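N-acetylneuraminic acid (Sialic acid) synthetase (Leptospira borgpetersenii serovar Hardjo-bovis, PDB 6NCS) probably makes sialic acid or its 9-phosphate, as a manganese-binding TIM-barrel synthase of the NeuB family. Local coordinates at residues N23-E31 and L252-R263. Numbering follows the deposited sequence.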
loop_
_atom_site.group_PDB
_atom_site.type_symbol
_atom_site.label_atom_id
_atom_site.label_comp_id
_atom_site.label_asym_id
_atom_site.label_seq_id
_atom_site.Cartn_x
_atom_site.Cartn_y
_atom_site.Cartn_z
ATOM N N ASN A 23 6.906 15.130 -2.001
ATOM C CA ASN A 23 6.489 14.813 -0.640
ATOM C C ASN A 23 5.302 15.655 -0.191
ATOM O O ASN A 23 5.174 15.962 0.996
ATOM C CB ASN A 23 7.658 14.962 0.336
ATOM C CG ASN A 23 8.436 16.228 0.119
ATOM O OD1 ASN A 23 7.862 17.289 -0.120
ATOM N ND2 ASN A 23 9.759 16.125 0.189
ATOM N N ASN A 24 4.433 16.027 -1.110
ATOM C CA ASN A 24 3.253 16.812 -0.791
ATOM C C ASN A 24 2.107 15.908 -0.357
ATOM O O ASN A 24 2.122 14.702 -0.631
ATOM C CB ASN A 24 2.835 17.636 -2.008
ATOM C CG ASN A 24 3.836 18.722 -2.333
ATOM O OD1 ASN A 24 3.971 19.692 -1.589
ATOM N ND2 ASN A 24 4.556 18.558 -3.432
ATOM N N PRO A 25 1.097 16.461 0.320
ATOM C CA PRO A 25 -0.099 15.675 0.635
ATOM C C PRO A 25 -0.718 15.086 -0.615
ATOM O O PRO A 25 -0.563 15.611 -1.721
ATOM C CB PRO A 25 -1.051 16.697 1.270
ATOM C CG PRO A 25 -0.170 17.786 1.760
ATOM C CD PRO A 25 0.994 17.842 0.823
ATOM N N VAL A 26 -1.440 13.983 -0.413
ATOM C CA VAL A 26 -2.258 13.420 -1.480
ATOM C C VAL A 26 -3.291 14.443 -1.911
ATOM O O VAL A 26 -4.013 15.005 -1.082
ATOM C CB VAL A 26 -2.936 12.130 -1.004
ATOM C CG1 VAL A 26 -3.828 11.556 -2.115
ATOM C CG2 VAL A 26 -1.891 11.126 -0.572
ATOM N N PHE A 27 -3.373 14.675 -3.217
ATOM C CA PHE A 27 -4.325 15.605 -3.810
ATOM C C PHE A 27 -5.626 14.856 -4.071
ATOM O O PHE A 27 -5.634 13.881 -4.828
ATOM C CB PHE A 27 -3.720 16.152 -5.103
ATOM C CG PHE A 27 -4.484 17.270 -5.718
ATOM C CD1 PHE A 27 -4.351 18.565 -5.231
ATOM C CD2 PHE A 27 -5.287 17.047 -6.828
ATOM C CE1 PHE A 27 -5.041 19.613 -5.825
ATOM C CE2 PHE A 27 -5.985 18.095 -7.432
ATOM C CZ PHE A 27 -5.862 19.372 -6.928
ATOM N N ILE A 28 -6.718 15.282 -3.433
ATOM C CA ILE A 28 -7.988 14.544 -3.484
ATOM C C ILE A 28 -9.000 15.312 -4.327
ATOM O O ILE A 28 -9.308 16.474 -4.034
ATOM C CB ILE A 28 -8.531 14.274 -2.074
ATOM C CG1 ILE A 28 -7.553 13.363 -1.322
ATOM C CG2 ILE A 28 -9.904 13.572 -2.160
ATOM C CD1 ILE A 28 -7.876 13.169 0.135
ATOM N N ILE A 29 -9.538 14.642 -5.349
ATOM C CA ILE A 29 -10.462 15.223 -6.320
ATOM C C ILE A 29 -11.826 14.595 -6.098
ATOM O O ILE A 29 -11.961 13.370 -6.167
ATOM C CB ILE A 29 -10.005 14.965 -7.765
ATOM C CG1 ILE A 29 -8.660 15.643 -8.057
ATOM C CG2 ILE A 29 -11.078 15.449 -8.770
ATOM C CD1 ILE A 29 -7.871 14.911 -9.170
ATOM N N ALA A 30 -12.839 15.430 -5.869
ATOM C CA ALA A 30 -14.227 14.994 -5.831
ATOM C C ALA A 30 -14.782 15.087 -7.248
ATOM O O ALA A 30 -14.868 16.179 -7.803
ATOM C CB ALA A 30 -15.023 15.870 -4.863
ATOM N N GLU A 31 -15.124 13.943 -7.853
ATOM C CA GLU A 31 -15.634 13.934 -9.227
ATOM C C GLU A 31 -17.144 14.122 -9.150
ATOM O O GLU A 31 -17.888 13.178 -8.882
ATOM C CB GLU A 31 -15.228 12.644 -9.948
ATOM C CG GLU A 31 -16.121 12.196 -11.125
ATOM C CD GLU A 31 -16.012 13.071 -12.365
ATOM O OE1 GLU A 31 -15.950 12.508 -13.482
ATOM O OE2 GLU A 31 -15.999 14.313 -12.230
ATOM N N LEU A 252 -16.722 11.432 1.770
ATOM C CA LEU A 252 -15.609 12.193 1.207
ATOM C C LEU A 252 -14.723 12.766 2.309
ATOM O O LEU A 252 -13.491 12.760 2.195
ATOM C CB LEU A 252 -16.144 13.314 0.310
ATOM C CG LEU A 252 -15.137 14.217 -0.411
ATOM C CD1 LEU A 252 -14.223 13.434 -1.328
ATOM C CD2 LEU A 252 -15.870 15.315 -1.192
ATOM N N ALA A 253 -15.336 13.296 3.369
ATOM C CA ALA A 253 -14.551 13.846 4.469
ATOM C C ALA A 253 -13.726 12.757 5.141
ATOM O O ALA A 253 -12.579 12.989 5.538
ATOM C CB ALA A 253 -15.471 14.521 5.483
ATOM N N LYS A 254 -14.302 11.563 5.288
ATOM C CA LYS A 254 -13.543 10.445 5.843
ATOM C C LYS A 254 -12.416 10.020 4.910
ATOM O O LYS A 254 -11.327 9.659 5.375
ATOM C CB LYS A 254 -14.487 9.272 6.129
ATOM C CG LYS A 254 -13.854 8.091 6.814
ATOM C CD LYS A 254 -13.420 8.477 8.219
ATOM C CE LYS A 254 -13.835 7.434 9.237
ATOM N NZ LYS A 254 -13.531 7.906 10.616
ATOM N N LEU A 255 -12.655 10.053 3.591
ATOM C CA LEU A 255 -11.584 9.769 2.638
ATOM C C LEU A 255 -10.424 10.726 2.840
ATOM O O LEU A 255 -9.260 10.314 2.842
ATOM C CB LEU A 255 -12.109 9.868 1.202
ATOM C CG LEU A 255 -11.109 9.689 0.055
ATOM C CD1 LEU A 255 -10.445 8.299 0.064
ATOM C CD2 LEU A 255 -11.824 9.929 -1.277
ATOM N N VAL A 256 -10.724 12.009 3.031
ATOM C CA VAL A 256 -9.669 12.999 3.226
ATOM C C VAL A 256 -8.888 12.708 4.504
ATOM O O VAL A 256 -7.650 12.700 4.504
ATOM C CB VAL A 256 -10.264 14.420 3.235
ATOM C CG1 VAL A 256 -9.223 15.434 3.695
ATOM C CG2 VAL A 256 -10.791 14.782 1.825
ATOM N N THR A 257 -9.591 12.499 5.625
ATOM C CA THR A 257 -8.857 12.368 6.886
ATOM C C THR A 257 -8.157 11.021 6.975
ATOM O O THR A 257 -7.076 10.915 7.573
ATOM C CB THR A 257 -9.772 12.569 8.108
ATOM O OG1 THR A 257 -10.819 11.593 8.121
ATOM C CG2 THR A 257 -10.383 13.967 8.101
ATOM N N GLU A 258 -8.747 9.984 6.386
ATOM C CA GLU A 258 -8.083 8.687 6.406
ATOM C C GLU A 258 -6.885 8.669 5.467
ATOM O O GLU A 258 -5.878 8.022 5.766
ATOM C CB GLU A 258 -9.076 7.582 6.061
ATOM C CG GLU A 258 -10.037 7.261 7.223
ATOM C CD GLU A 258 -9.333 6.580 8.398
ATOM O OE1 GLU A 258 -9.191 5.339 8.380
ATOM O OE2 GLU A 258 -8.927 7.287 9.342
ATOM N N THR A 259 -6.956 9.395 4.348
ATOM C CA THR A 259 -5.784 9.517 3.488
ATOM C C THR A 259 -4.629 10.169 4.231
ATOM O O THR A 259 -3.481 9.709 4.139
ATOM C CB THR A 259 -6.129 10.320 2.236
ATOM O OG1 THR A 259 -7.034 9.568 1.427
ATOM C CG2 THR A 259 -4.883 10.597 1.444
ATOM N N GLU A 260 -4.916 11.236 4.983
ATOM C CA GLU A 260 -3.869 11.896 5.750
ATOM C C GLU A 260 -3.290 10.943 6.785
ATOM O O GLU A 260 -2.071 10.898 6.993
ATOM C CB GLU A 260 -4.429 13.165 6.401
ATOM C CG GLU A 260 -4.744 14.260 5.376
ATOM C CD GLU A 260 -5.691 15.367 5.873
ATOM O OE1 GLU A 260 -6.382 15.198 6.908
ATOM O OE2 GLU A 260 -5.752 16.415 5.197
ATOM N N ARG A 261 -4.150 10.146 7.420
ATOM C CA ARG A 261 -3.674 9.220 8.436
ATOM C C ARG A 261 -2.793 8.141 7.824
ATOM O O ARG A 261 -1.741 7.809 8.380
ATOM C CB ARG A 261 -4.865 8.610 9.186
ATOM C CG ARG A 261 -4.458 7.703 10.331
ATOM C CD ARG A 261 -5.671 7.274 11.152
ATOM N NE ARG A 261 -6.487 6.300 10.433
ATOM C CZ ARG A 261 -6.275 4.988 10.477
ATOM N NH1 ARG A 261 -5.283 4.507 11.214
ATOM N NH2 ARG A 261 -7.058 4.155 9.796
ATOM N N ILE A 262 -3.198 7.583 6.673
ATOM C CA ILE A 262 -2.372 6.565 6.022
ATOM C C ILE A 262 -1.054 7.170 5.545
ATOM O O ILE A 262 0.001 6.533 5.637
ATOM C CB ILE A 262 -3.153 5.896 4.874
ATOM C CG1 ILE A 262 -4.295 5.059 5.443
ATOM C CG2 ILE A 262 -2.238 5.014 4.022
ATOM C CD1 ILE A 262 -5.331 4.598 4.382
ATOM N N ARG A 263 -1.079 8.410 5.058
ATOM C CA ARG A 263 0.179 9.045 4.662
ATOM C C ARG A 263 1.133 9.149 5.838
ATOM O O ARG A 263 2.343 8.943 5.683
ATOM C CB ARG A 263 -0.067 10.425 4.059
ATOM C CG ARG A 263 -0.033 10.423 2.532
ATOM C CD ARG A 263 1.290 9.864 2.022
ATOM N NE ARG A 263 1.399 9.846 0.562
ATOM C CZ ARG A 263 1.765 10.890 -0.181
ATOM N NH1 ARG A 263 2.035 12.062 0.385
ATOM N NH2 ARG A 263 1.850 10.764 -1.500
#
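Val26 and Thr259 meet at the tightest point between strand 27-31, with the loop before it, and helix 252-263. Their side chains cross at about a right angle, Thr259 CG2 pressing to 3.5 Å from Val26 CB, closer than usual for two carbons. With CG2 anti to the backbone N (chi1 of OG1 -68°) the methyl is turned to Val26, while OG1 donates to Leu255 O at 2.7 Å; the buried hydroxyl is thereby satisfied. Arg263, bent at chi2 (-56°), packs as closely, Val26 CG2 lying over the centre of one guanidinium face, while NH1 donates near the guanidinium plane to Asn24 O (2.8 Å, N-H...O 149°). Ile28 reaches out through CD1, which lies 3.6 Å from Val256 CA and also touches Val256 CG2. Beyond it the packing thins to Ala30 CB against Leu252 CD2 at 3.8 Å. The solvent side is looser: the exposed Pro25 side chain stays 5.6 Å or more from the helix. Arg261 forms salt bridges to Glu186 and Glu215 of the second subunit. The helix runs nearly antiparallel to the strand, as the last barrel helix returning beside the first strand does in a TIM barrel; Leu255 and Thr259 also touch Leu218 of helix 215-222, and strand 27-33 lies between strands 57-62 and 227-231.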